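Local coordinates for kinectin 1 (Kinesin receptor) (Legionella pneumophila, PDB 4MU6), which is a bacterial effector of unknown precise function, represented here by its N-terminal, mostly helical coiled-coil domain, at residues K74-L77 with A78-I82; K96-E99 with V100-E104; V289-Y292 with I293-L297. All blocks are in the same frame, centred on the assembly; numbering follows the deposited sequence.

How the contacts relate
The three contacts are local ones along helices of the elongated N-terminal domain, and they follow one another in the sequence. Contacts 1 and 2 share helix 43-105. Their centres lie 33 Å apart, and their nearest atoms are about 17 Å apart. Both helix stretches pack on helix 158-217. Contact 3 is near the end of the modelled chain, on helix 280-294. Its centre is 68 Å from that of contact 1 and 100 Å from that of contact 2, on the opposite side of the chain's centre from contact 2. No pair of contacts touches. Contact 1 carries a buried polar cluster, contact 2 a water-bridged surface pair, and contact 3 a helix end.

Contact 1: K74-L77 with A78-I82; sequences KAQL and AEDKI
Residues 74-77 and 78-82 are successive turns of helix 43-105, and the bonds Ala78 N to Lys74 O, Glu79 N to Ala75 O, Asp80 N to Gln76 O and Lys81 N to Leu77 O keep the regular i to i+4 pattern. On one face, Gln76 and Asp80 add a side-chain bond. Gln76 NE2 gives a hydrogen to Asp80 OD1 at 2.9 Å. The oxygen lies close to the amide plane, but the nitrogen meets it from above the carboxylate plane. The two flat groups are turned 49° apart. A bend at chi2 (76°) in Gln76 brings the amide round to the next turn. Both residues are buried, so their polar ends need partners. Gln76 OE1 accepts from Asn229 ND2 and Ser226 N. Asp80 forms two salt bridges, OD1 with Arg207 and OD2 with Arg211, which would probably keep this carboxylate ionised.

Leu77 is partly exposed. The extended chain of exposed Lys81 crosses it, with Lys81 CE 3.6 Å from Leu77 CG. Lys81 NZ ends 3.6 Å from Leu77 CD2, so the contact uses the aliphatic part and tip of the lysine.

The segment lies in a predicted coiled coil. Gln76 and Asp80 face helix 158-217, Leu77 touches its Arg211, and Glu79 OE1 joins Gln76 in binding Asn229 at the start of helix 227-273.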
ATOM      1  N   LYS A  74      -0.821  -0.987  -8.174  1.00 34.13           N
ATOM      2  CA  LYS A  74      -1.581  -0.771  -9.405  1.00 37.37           C
ATOM      3  C   LYS A  74      -2.598   0.357  -9.258  1.00 34.68           C
ATOM      4  O   LYS A  74      -2.879   1.088 -10.213  1.00 29.73           O
ATOM      5  CB  LYS A  74      -2.311  -2.061  -9.808  1.00 37.65           C
ATOM      6  CG  LYS A  74      -1.394  -3.218 -10.256  1.00 50.61           C
ATOM      7  CD  LYS A  74      -2.168  -4.538 -10.363  1.00 58.15           C
ATOM      8  CE  LYS A  74      -1.318  -5.647 -10.975  1.00 68.12           C
ATOM      9  NZ  LYS A  74      -1.984  -6.991 -10.918  1.00 74.58           N
ATOM     10  N   ALA A  75      -3.173   0.466  -8.065  1.00 33.43           N
ATOM     11  CA  ALA A  75      -4.196   1.461  -7.809  1.00 34.20           C
ATOM     12  C   ALA A  75      -3.537   2.837  -7.838  1.00 33.17           C
ATOM     13  O   ALA A  75      -4.051   3.763  -8.458  1.00 41.17           O
ATOM     14  CB  ALA A  75      -4.873   1.198  -6.475  1.00 31.03           C
ATOM     15  N   GLN A  76      -2.380   2.958  -7.194  1.00 40.84           N
ATOM     16  CA  GLN A  76      -1.644   4.222  -7.222  1.00 41.56           C
ATOM     17  C   GLN A  76      -1.186   4.604  -8.622  1.00 40.89           C
ATOM     18  O   GLN A  76      -1.211   5.790  -8.981  1.00 28.92           O
ATOM     19  CB  GLN A  76      -0.430   4.200  -6.301  1.00 32.03           C
ATOM     20  CG  GLN A  76       0.314   5.534  -6.265  1.00 26.29           C
ATOM     21  CD  GLN A  76      -0.404   6.591  -5.436  1.00 36.03           C
ATOM     22  OE1 GLN A  76      -0.616   6.415  -4.233  1.00 35.64           O
ATOM     23  NE2 GLN A  76      -0.766   7.708  -6.075  1.00 29.20           N
ATOM     24  N   LEU A  77      -0.734   3.618  -9.398  1.00 39.24           N
ATOM     25  CA  LEU A  77      -0.305   3.898 -10.762  1.00 40.37           C
ATOM     26  C   LEU A  77      -1.470   4.478 -11.551  1.00 42.18           C
ATOM     27  O   LEU A  77      -1.343   5.536 -12.164  1.00 34.10           O
ATOM     28  CB  LEU A  77       0.272   2.664 -11.459  1.00 39.60           C
ATOM     29  CG  LEU A  77       0.938   2.958 -12.815  1.00 44.30           C
ATOM     30  CD1 LEU A  77       2.021   4.051 -12.719  1.00 38.35           C
ATOM     31  CD2 LEU A  77       1.528   1.695 -13.439  1.00 43.63           C
ATOM     32  N   ALA A  78      -2.613   3.802 -11.505  1.00 41.29           N
ATOM     33  CA  ALA A  78      -3.820   4.309 -12.159  1.00 45.55           C
ATOM     34  C   ALA A  78      -4.239   5.732 -11.699  1.00 43.11           C
ATOM     35  O   ALA A  78      -4.640   6.558 -12.523  1.00 35.40           O
ATOM     36  CB  ALA A  78      -4.977   3.307 -11.992  1.00 46.69           C
ATOM     37  N   GLU A  79      -4.143   6.015 -10.399  1.00 43.89           N
ATOM     38  CA  GLU A  79      -4.465   7.352  -9.886  1.00 46.19           C
ATOM     39  C   GLU A  79      -3.532   8.372 -10.506  1.00 42.18           C
ATOM     40  O   GLU A  79      -3.955   9.453 -10.913  1.00 41.67           O
ATOM     41  CB  GLU A  79      -4.297   7.420  -8.367  1.00 49.00           C
ATOM     42  CG  GLU A  79      -5.550   7.227  -7.543  1.00 53.31           C
ATOM     43  CD  GLU A  79      -5.275   7.349  -6.052  1.00 62.77           C
ATOM     44  OE1 GLU A  79      -4.900   6.334  -5.421  1.00 64.68           O
ATOM     45  OE2 GLU A  79      -5.419   8.467  -5.512  1.00 71.52           O
ATOM     46  N   ASP A  80      -2.251   8.021 -10.557  1.00 40.94           N
ATOM     47  CA  ASP A  80      -1.239   8.913 -11.098  1.00 37.04           C
ATOM     48  C   ASP A  80      -1.414   9.184 -12.591  1.00 39.49           C
ATOM     49  O   ASP A  80      -1.132  10.293 -13.046  1.00 39.34           O
ATOM     50  CB  ASP A  80       0.166   8.386 -10.813  1.00 33.41           C
ATOM     51  CG  ASP A  80       0.567   8.569  -9.371  1.00 30.48           C
ATOM     52  OD1 ASP A  80      -0.265   9.071  -8.596  1.00 40.36           O
ATOM     53  OD2 ASP A  80       1.704   8.195  -8.999  1.00 27.07           O
ATOM     54  N   LYS A  81      -1.883   8.193 -13.351  1.00 37.79           N
ATOM     55  CA  LYS A  81      -2.124   8.409 -14.781  1.00 45.03           C
ATOM     56  C   LYS A  81      -3.344   9.301 -15.017  1.00 47.69           C
ATOM     57  O   LYS A  81      -3.362  10.105 -15.952  1.00 50.33           O
ATOM     58  CB  LYS A  81      -2.253   7.091 -15.546  1.00 44.15           C
ATOM     59  CG  LYS A  81      -0.931   6.319 -15.679  1.00 66.02           C
ATOM     60  CD  LYS A  81      -1.164   4.912 -16.260  1.00 71.07           C
ATOM     61  CE  LYS A  81       0.078   4.028 -16.184  1.00 63.61           C
ATOM     62  NZ  LYS A  81      -0.247   2.587 -16.459  1.00 57.41           N
ATOM     63  N   ILE A  82      -4.349   9.164 -14.158  1.00 39.07           N
ATOM     64  CA  ILE A  82      -5.522  10.025 -14.198  1.00 41.47           C
ATOM     65  C   ILE A  82      -5.165  11.464 -13.860  1.00 41.98           C
ATOM     66  O   ILE A  82      -5.554  12.381 -14.571  1.00 37.39           O
ATOM     67  CB  ILE A  82      -6.618   9.539 -13.231  1.00 46.10           C
ATOM     68  CG1 ILE A  82      -7.298   8.298 -13.802  1.00 56.88           C
ATOM     69  CG2 ILE A  82      -7.644  10.635 -12.981  1.00 42.39           C
ATOM     70  CD1 ILE A  82      -7.703   8.453 -15.259  1.00 59.34           C
TER

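Contact 2: K96-E99 with V100-E104; sequences KLKE and VLTRE
Leu97 and Leu101 form the close apolar part of this stretch of helix 43-105, where residues 96-99 meet residues 100-104 one turn on. Leu97 CG lies 3.7 Å from Leu101 CD1, and the two side chains meet at a slant. Val100 reaches the same leucine from another direction, at about a right angle, with its CG2 4.0 Å from Leu97 CD1. Its chi1 of -61° sets CG1 anti to the carbonyl carbon and leaves CG2 in the crowded position between the backbone N and the carbonyl carbon. As a result Val100 CG2 also presses on Leu97 O, at 3.2 Å.

Thr102 tightens the next position. Its OG1 gives a hydrogen bond to Lys98 O at 2.7 Å, and its backbone N binds the same oxygen at 3.0 Å. The two donors approach from opposite faces of the carbonyl plane, so Lys98 O is gripped twice and the threonine hydroxyl is satisfied by the backbone. The chains of Lys98 and Thr102 run side by side.

The Glu99 and Arg103 side is looser and exposed. Their charged atoms do not touch, with Glu99 OE1 4.9 Å from Arg103 NH2. A water fills the gap. It donates to Glu99 OE1 at 2.9 Å and accepts from Arg103 NH2 at 3.2 Å, lying at the edge of the guanidinium. The bend at chi3 (-58°) sends the guanidinium back along the helix toward Glu99. Glu99 O lies loosely off one of its faces, toward the rim. The other carboxylate oxygen, Glu99 OE2, is held by a salt bridge to Lys95.

Buried Leu101 packs on Asn183, Lys186 and Leu187 of helix 158-217, and Glu104 bonds to Asn183. Lys98, Glu99 and Arg103 are exposed. Here helix 43-105 runs antiparallel to helix 158-217 in the coiled-coil domain.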
ATOM      1  N   LYS A  96      -3.696  28.591 -23.204  1.00 36.47           N
ATOM      2  CA  LYS A  96      -4.508  29.340 -24.150  1.00 41.98           C
ATOM      3  C   LYS A  96      -5.080  30.596 -23.499  1.00 39.99           C
ATOM      4  O   LYS A  96      -5.192  31.642 -24.125  1.00 37.24           O
ATOM      5  CB  LYS A  96      -5.644  28.462 -24.676  1.00 46.54           C
ATOM      6  CG  LYS A  96      -5.160  27.175 -25.340  1.00 59.91           C
ATOM      7  CD  LYS A  96      -6.312  26.280 -25.765  1.00 71.82           C
ATOM      8  CE  LYS A  96      -5.818  25.030 -26.493  1.00 73.85           C
ATOM      9  NZ  LYS A  96      -6.950  24.205 -27.006  1.00 71.82           N
ATOM     10  N   LEU A  97      -5.459  30.478 -22.237  1.00 39.55           N
ATOM     11  CA  LEU A  97      -5.979  31.611 -21.514  1.00 40.82           C
ATOM     12  C   LEU A  97      -4.887  32.654 -21.313  1.00 37.65           C
ATOM     13  O   LEU A  97      -5.113  33.847 -21.503  1.00 38.54           O
ATOM     14  CB  LEU A  97      -6.525  31.154 -20.172  1.00 43.79           C
ATOM     15  CG  LEU A  97      -7.227  32.246 -19.367  1.00 45.73           C
ATOM     16  CD1 LEU A  97      -8.398  32.838 -20.156  1.00 43.27           C
ATOM     17  CD2 LEU A  97      -7.701  31.654 -18.043  1.00 41.95           C
ATOM     18  N   LYS A  98      -3.704  32.197 -20.915  1.00 43.47           N
ATOM     19  CA  LYS A  98      -2.580  33.097 -20.684  1.00 42.30           C
ATOM     20  C   LYS A  98      -2.268  33.901 -21.942  1.00 37.85           C
ATOM     21  O   LYS A  98      -2.032  35.102 -21.867  1.00 42.61           O
ATOM     22  CB  LYS A  98      -1.351  32.327 -20.215  1.00 37.28           C
ATOM     23  CG  LYS A  98      -0.100  33.176 -20.103  1.00 41.30           C
ATOM     24  CD  LYS A  98       1.005  32.407 -19.414  1.00 48.41           C
ATOM     25  CE  LYS A  98       2.197  33.306 -19.126  1.00 53.35           C
ATOM     26  NZ  LYS A  98       3.129  32.672 -18.154  1.00 50.69           N
ATOM     27  N   GLU A  99      -2.307  33.240 -23.096  1.00 33.39           N
ATOM     28  CA  GLU A  99      -2.101  33.914 -24.370  1.00 39.21           C
ATOM     29  C   GLU A  99      -3.167  34.976 -24.669  1.00 33.67           C
ATOM     30  O   GLU A  99      -2.825  36.078 -25.056  1.00 31.01           O
ATOM     31  CB  GLU A  99      -2.039  32.906 -25.515  1.00 44.16           C
ATOM     32  CG  GLU A  99      -0.780  32.063 -25.524  1.00 63.18           C
ATOM     33  CD  GLU A  99      -0.861  30.895 -26.497  1.00 69.30           C
ATOM     34  OE1 GLU A  99      -1.879  30.787 -27.216  1.00 75.44           O
ATOM     35  OE2 GLU A  99       0.092  30.084 -26.537  1.00 61.14           O
ATOM     36  N   VAL A 100      -4.449  34.651 -24.518  1.00 33.23           N
ATOM     37  CA  VAL A 100      -5.480  35.654 -24.815  1.00 32.03           C
ATOM     38  C   VAL A 100      -5.432  36.824 -23.832  1.00 29.48           C
ATOM     39  O   VAL A 100      -5.498  37.978 -24.251  1.00 40.38           O
ATOM     40  CB  VAL A 100      -6.919  35.076 -24.929  1.00 50.31           C
ATOM     41  CG1 VAL A 100      -7.000  34.070 -26.061  1.00 51.84           C
ATOM     42  CG2 VAL A 100      -7.374  34.455 -23.628  1.00 50.32           C
ATOM     43  N   LEU A 101      -5.274  36.533 -22.540  1.00 29.73           N
ATOM     44  CA  LEU A 101      -5.233  37.589 -21.532  1.00 38.88           C
ATOM     45  C   LEU A 101      -4.072  38.533 -21.795  1.00 38.45           C
ATOM     46  O   LEU A 101      -4.189  39.746 -21.616  1.00 39.10           O
ATOM     47  CB  LEU A 101      -5.096  37.004 -20.131  1.00 37.76           C
ATOM     48  CG  LEU A 101      -6.283  36.218 -19.577  1.00 34.67           C
ATOM     49  CD1 LEU A 101      -5.837  35.518 -18.325  1.00 30.61           C
ATOM     50  CD2 LEU A 101      -7.480  37.138 -19.293  1.00 30.11           C
ATOM     51  N   THR A 102      -2.957  37.967 -22.235  1.00 38.92           N
ATOM     52  CA  THR A 102      -1.742  38.738 -22.425  1.00 34.68           C
ATOM     53  C   THR A 102      -1.836  39.525 -23.713  1.00 31.76           C
ATOM     54  O   THR A 102      -1.362  40.644 -23.790  1.00 30.45           O
ATOM     55  CB  THR A 102      -0.522  37.820 -22.455  1.00 33.41           C
ATOM     56  OG1 THR A 102      -0.440  37.115 -21.206  1.00 36.73           O
ATOM     57  CG2 THR A 102       0.761  38.611 -22.676  1.00 30.50           C
ATOM     58  N   ARG A 103      -2.460  38.930 -24.724  1.00 30.22           N
ATOM     59  CA  ARG A 103      -2.663  39.631 -25.975  1.00 30.65           C
ATOM     60  C   ARG A 103      -3.556  40.843 -25.712  1.00 36.97           C
ATOM     61  O   ARG A 103      -3.279  41.934 -26.203  1.00 33.86           O
ATOM     62  CB  ARG A 103      -3.268  38.693 -27.022  1.00 28.93           C
ATOM     63  CG  ARG A 103      -3.620  39.342 -28.346  1.00 37.90           C
ATOM     64  CD  ARG A 103      -4.154  38.311 -29.335  1.00 42.09           C
ATOM     65  NE  ARG A 103      -3.176  37.246 -29.553  1.00 41.00           N
ATOM     66  CZ  ARG A 103      -3.386  35.961 -29.291  1.00 39.29           C
ATOM     67  NH1 ARG A 103      -4.559  35.545 -28.816  1.00 40.34           N
ATOM     68  NH2 ARG A 103      -2.425  35.083 -29.521  1.00 44.15           N
ATOM     69  N   GLU A 104      -4.599  40.675 -24.901  1.00 31.19           N
ATOM     70  CA  GLU A 104      -5.463  41.815 -24.581  1.00 34.63           C
ATOM     71  C   GLU A 104      -4.735  42.899 -23.772  1.00 33.25           C
ATOM     72  O   GLU A 104      -4.814  44.093 -24.089  1.00 34.99           O
ATOM     73  CB  GLU A 104      -6.721  41.358 -23.850  1.00 37.02           C
ATOM     74  CG  GLU A 104      -7.663  42.502 -23.509  1.00 43.48           C
ATOM     75  CD  GLU A 104      -9.049  42.011 -23.135  1.00 50.59           C
ATOM     76  OE1 GLU A 104      -9.151  40.918 -22.531  1.00 46.47           O
ATOM     77  OE2 GLU A 104     -10.035  42.710 -23.467  1.00 50.97           O
TER
HETATM   78  O   HOH W   1      -3.861  32.385 -28.649  1.00 53.73           O

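Contact 3: V289-Y292 with I293-L297; sequences VIKY and IKQHL
Tyr292 and Ile293 bury the most surface here, at the last turn of helix 280-294. The tyrosine ring projects outward and forward (CG anti to the backbone N, chi1 163°) and meets Ile293 N obliquely. Its CD2 lies 4.3 Å from Ile293 CD1, a light apolar touch. Farther out, Tyr292 OH comes to 4.0 Å from His296 CE1. The two rings are oblique, with centroids 5.1 Å apart and planes at 42°.

Ile293 is buried. Its CG1 rests against Val289 O at 3.5 Å, one turn back, while its backbone N bonds to that same oxygen. The side chain then packs on Ile36 of helix 29-38 and on Tyr260 and Leu264 of helix 227-273. It thus ties the end of its helix into a small helical bundle at one end of the elongated domain.

The helix stops here. Gln295 is the first residue to leave helical backbone angles, yet its N still bonds to Lys291 O at 3.0 Å. His296 N turns instead to Ile293 O, an i to i+3 bond that tightens the final turn.

Lys291 is the third main participant. Its chain is bent at chi3 (63°) and lies beside that of Gln295, the two pointing the same way. Gln295 CG comes 3.2 Å from Lys291 O.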
ATOM      1  N   VAL A 289       7.045 -50.256  30.484  1.00 35.26           N
ATOM      2  CA  VAL A 289       6.820 -48.854  30.816  1.00 34.15           C
ATOM      3  C   VAL A 289       5.615 -48.307  30.046  1.00 38.37           C
ATOM      4  O   VAL A 289       4.783 -47.565  30.593  1.00 30.83           O
ATOM      5  CB  VAL A 289       8.066 -47.964  30.550  1.00 30.35           C
ATOM      6  CG1 VAL A 289       7.780 -46.547  31.006  1.00 29.42           C
ATOM      7  CG2 VAL A 289       9.249 -48.494  31.296  1.00 29.07           C
ATOM      8  N   ILE A 290       5.511 -48.704  28.784  1.00 31.82           N
ATOM      9  CA  ILE A 290       4.402 -48.279  27.944  1.00 34.72           C
ATOM     10  C   ILE A 290       3.046 -48.715  28.499  1.00 36.08           C
ATOM     11  O   ILE A 290       2.114 -47.907  28.606  1.00 36.77           O
ATOM     12  CB  ILE A 290       4.614 -48.757  26.496  1.00 36.83           C
ATOM     13  CG1 ILE A 290       5.716 -47.910  25.841  1.00 35.22           C
ATOM     14  CG2 ILE A 290       3.331 -48.662  25.690  1.00 22.24           C
ATOM     15  CD1 ILE A 290       6.252 -48.477  24.541  1.00 28.16           C
ATOM     16  N   LYS A 291       2.939 -49.981  28.890  1.00 35.36           N
ATOM     17  CA  LYS A 291       1.676 -50.483  29.400  1.00 34.00           C
ATOM     18  C   LYS A 291       1.357 -49.816  30.737  1.00 32.57           C
ATOM     19  O   LYS A 291       0.189 -49.658  31.093  1.00 34.21           O
ATOM     20  CB  LYS A 291       1.686 -52.018  29.514  1.00 32.54           C
ATOM     21  CG  LYS A 291       2.239 -52.562  30.802  1.00 30.36           C
ATOM     22  CD  LYS A 291       2.323 -54.099  30.731  1.00 34.46           C
ATOM     23  CE  LYS A 291       3.288 -54.522  29.626  1.00 36.60           C
ATOM     24  NZ  LYS A 291       3.172 -55.991  29.349  1.00 31.92           N
ATOM     25  N   TYR A 292       2.397 -49.402  31.459  1.00 28.24           N
ATOM     26  CA  TYR A 292       2.195 -48.716  32.733  1.00 34.24           C
ATOM     27  C   TYR A 292       1.509 -47.362  32.520  1.00 38.35           C
ATOM     28  O   TYR A 292       0.560 -47.013  33.245  1.00 33.89           O
ATOM     29  CB  TYR A 292       3.522 -48.594  33.477  1.00 33.13           C
ATOM     30  CG  TYR A 292       3.570 -47.580  34.599  1.00 39.64           C
ATOM     31  CD1 TYR A 292       2.923 -47.808  35.806  1.00 37.11           C
ATOM     32  CD2 TYR A 292       4.304 -46.404  34.463  1.00 40.33           C
ATOM     33  CE1 TYR A 292       2.989 -46.876  36.849  1.00 34.90           C
ATOM     34  CE2 TYR A 292       4.376 -45.472  35.492  1.00 45.14           C
ATOM     35  CZ  TYR A 292       3.718 -45.708  36.685  1.00 47.04           C
ATOM     36  OH  TYR A 292       3.794 -44.770  37.710  1.00 44.46           O
ATOM     37  N   ILE A 293       1.962 -46.618  31.510  1.00 33.12           N
ATOM     38  CA  ILE A 293       1.315 -45.364  31.132  1.00 32.17           C
ATOM     39  C   ILE A 293      -0.119 -45.618  30.650  1.00 33.28           C
ATOM     40  O   ILE A 293      -1.056 -44.921  31.034  1.00 36.15           O
ATOM     41  CB  ILE A 293       2.082 -44.663  29.992  1.00 27.90           C
ATOM     42  CG1 ILE A 293       3.519 -44.321  30.424  1.00 32.37           C
ATOM     43  CG2 ILE A 293       1.313 -43.435  29.501  1.00 30.65           C
ATOM     44  CD1 ILE A 293       3.616 -43.287  31.534  1.00 32.67           C
ATOM     45  N   LYS A 294      -0.276 -46.628  29.807  1.00 36.84           N
ATOM     46  CA  LYS A 294      -1.541 -46.893  29.130  1.00 39.59           C
ATOM     47  C   LYS A 294      -2.673 -47.316  30.088  1.00 33.50           C
ATOM     48  O   LYS A 294      -3.846 -47.003  29.861  1.00 36.12           O
ATOM     49  CB  LYS A 294      -1.323 -47.962  28.052  1.00 50.93           C
ATOM     50  CG  LYS A 294      -2.143 -47.756  26.785  1.00 65.59           C
ATOM     51  CD  LYS A 294      -1.903 -48.862  25.755  1.00 70.43           C
ATOM     52  CE  LYS A 294      -2.946 -48.800  24.644  1.00 70.60           C
ATOM     53  NZ  LYS A 294      -2.773 -49.864  23.624  1.00 66.78           N
ATOM     54  N   GLN A 295      -2.314 -48.025  31.151  1.00 30.83           N
ATOM     55  CA  GLN A 295      -3.288 -48.552  32.094  1.00 35.59           C
ATOM     56  C   GLN A 295      -3.391 -47.670  33.330  1.00 36.28           C
ATOM     57  O   GLN A 295      -4.072 -48.019  34.288  1.00 33.77           O
ATOM     58  CB  GLN A 295      -2.910 -49.980  32.495  1.00 29.24           C
ATOM     59  CG  GLN A 295      -2.798 -50.918  31.308  1.00 34.78           C
ATOM     60  CD  GLN A 295      -2.222 -52.272  31.688  1.00 37.30           C
ATOM     61  OE1 GLN A 295      -1.175 -52.362  32.331  1.00 41.45           O
ATOM     62  NE2 GLN A 295      -2.918 -53.331  31.305  1.00 35.89           N
ATOM     63  N   HIS A 296      -2.710 -46.528  33.290  1.00 40.73           N
ATOM     64  CA  HIS A 296      -2.666 -45.568  34.397  1.00 44.20           C
ATOM     65  C   HIS A 296      -4.059 -45.235  34.936  1.00 36.75           C
ATOM     66  O   HIS A 296      -4.999 -45.058  34.161  1.00 35.30           O
ATOM     67  CB  HIS A 296      -1.993 -44.281  33.914  1.00 60.15           C
ATOM     68  CG  HIS A 296      -0.985 -43.712  34.865  1.00 78.29           C
ATOM     69  ND1 HIS A 296      -0.846 -44.158  36.164  1.00 86.08           N
ATOM     70  CD2 HIS A 296      -0.065 -42.731  34.701  1.00 81.62           C
ATOM     71  CE1 HIS A 296       0.114 -43.472  36.758  1.00 89.46           C
ATOM     72  NE2 HIS A 296       0.605 -42.601  35.892  1.00 86.75           N
ATOM     73  N   LEU A 297      -4.180 -45.166  36.263  1.00 36.14           N
ATOM     74  CA  LEU A 297      -5.443 -44.812  36.923  1.00 38.21           C
ATOM     75  C   LEU A 297      -5.701 -43.292  36.959  1.00 36.81           C
ATOM     76  O   LEU A 297      -6.834 -42.864  37.126  1.00 38.36           O
ATOM     77  CB  LEU A 297      -5.489 -45.363  38.349  1.00 41.85           C
ATOM     78  CG  LEU A 297      -5.772 -46.853  38.595  1.00 51.28           C
ATOM     79  CD1 LEU A 297      -6.874 -47.377  37.686  1.00 45.89           C
ATOM     80  CD2 LEU A 297      -4.505 -47.660  38.441  1.00 52.54           C
TER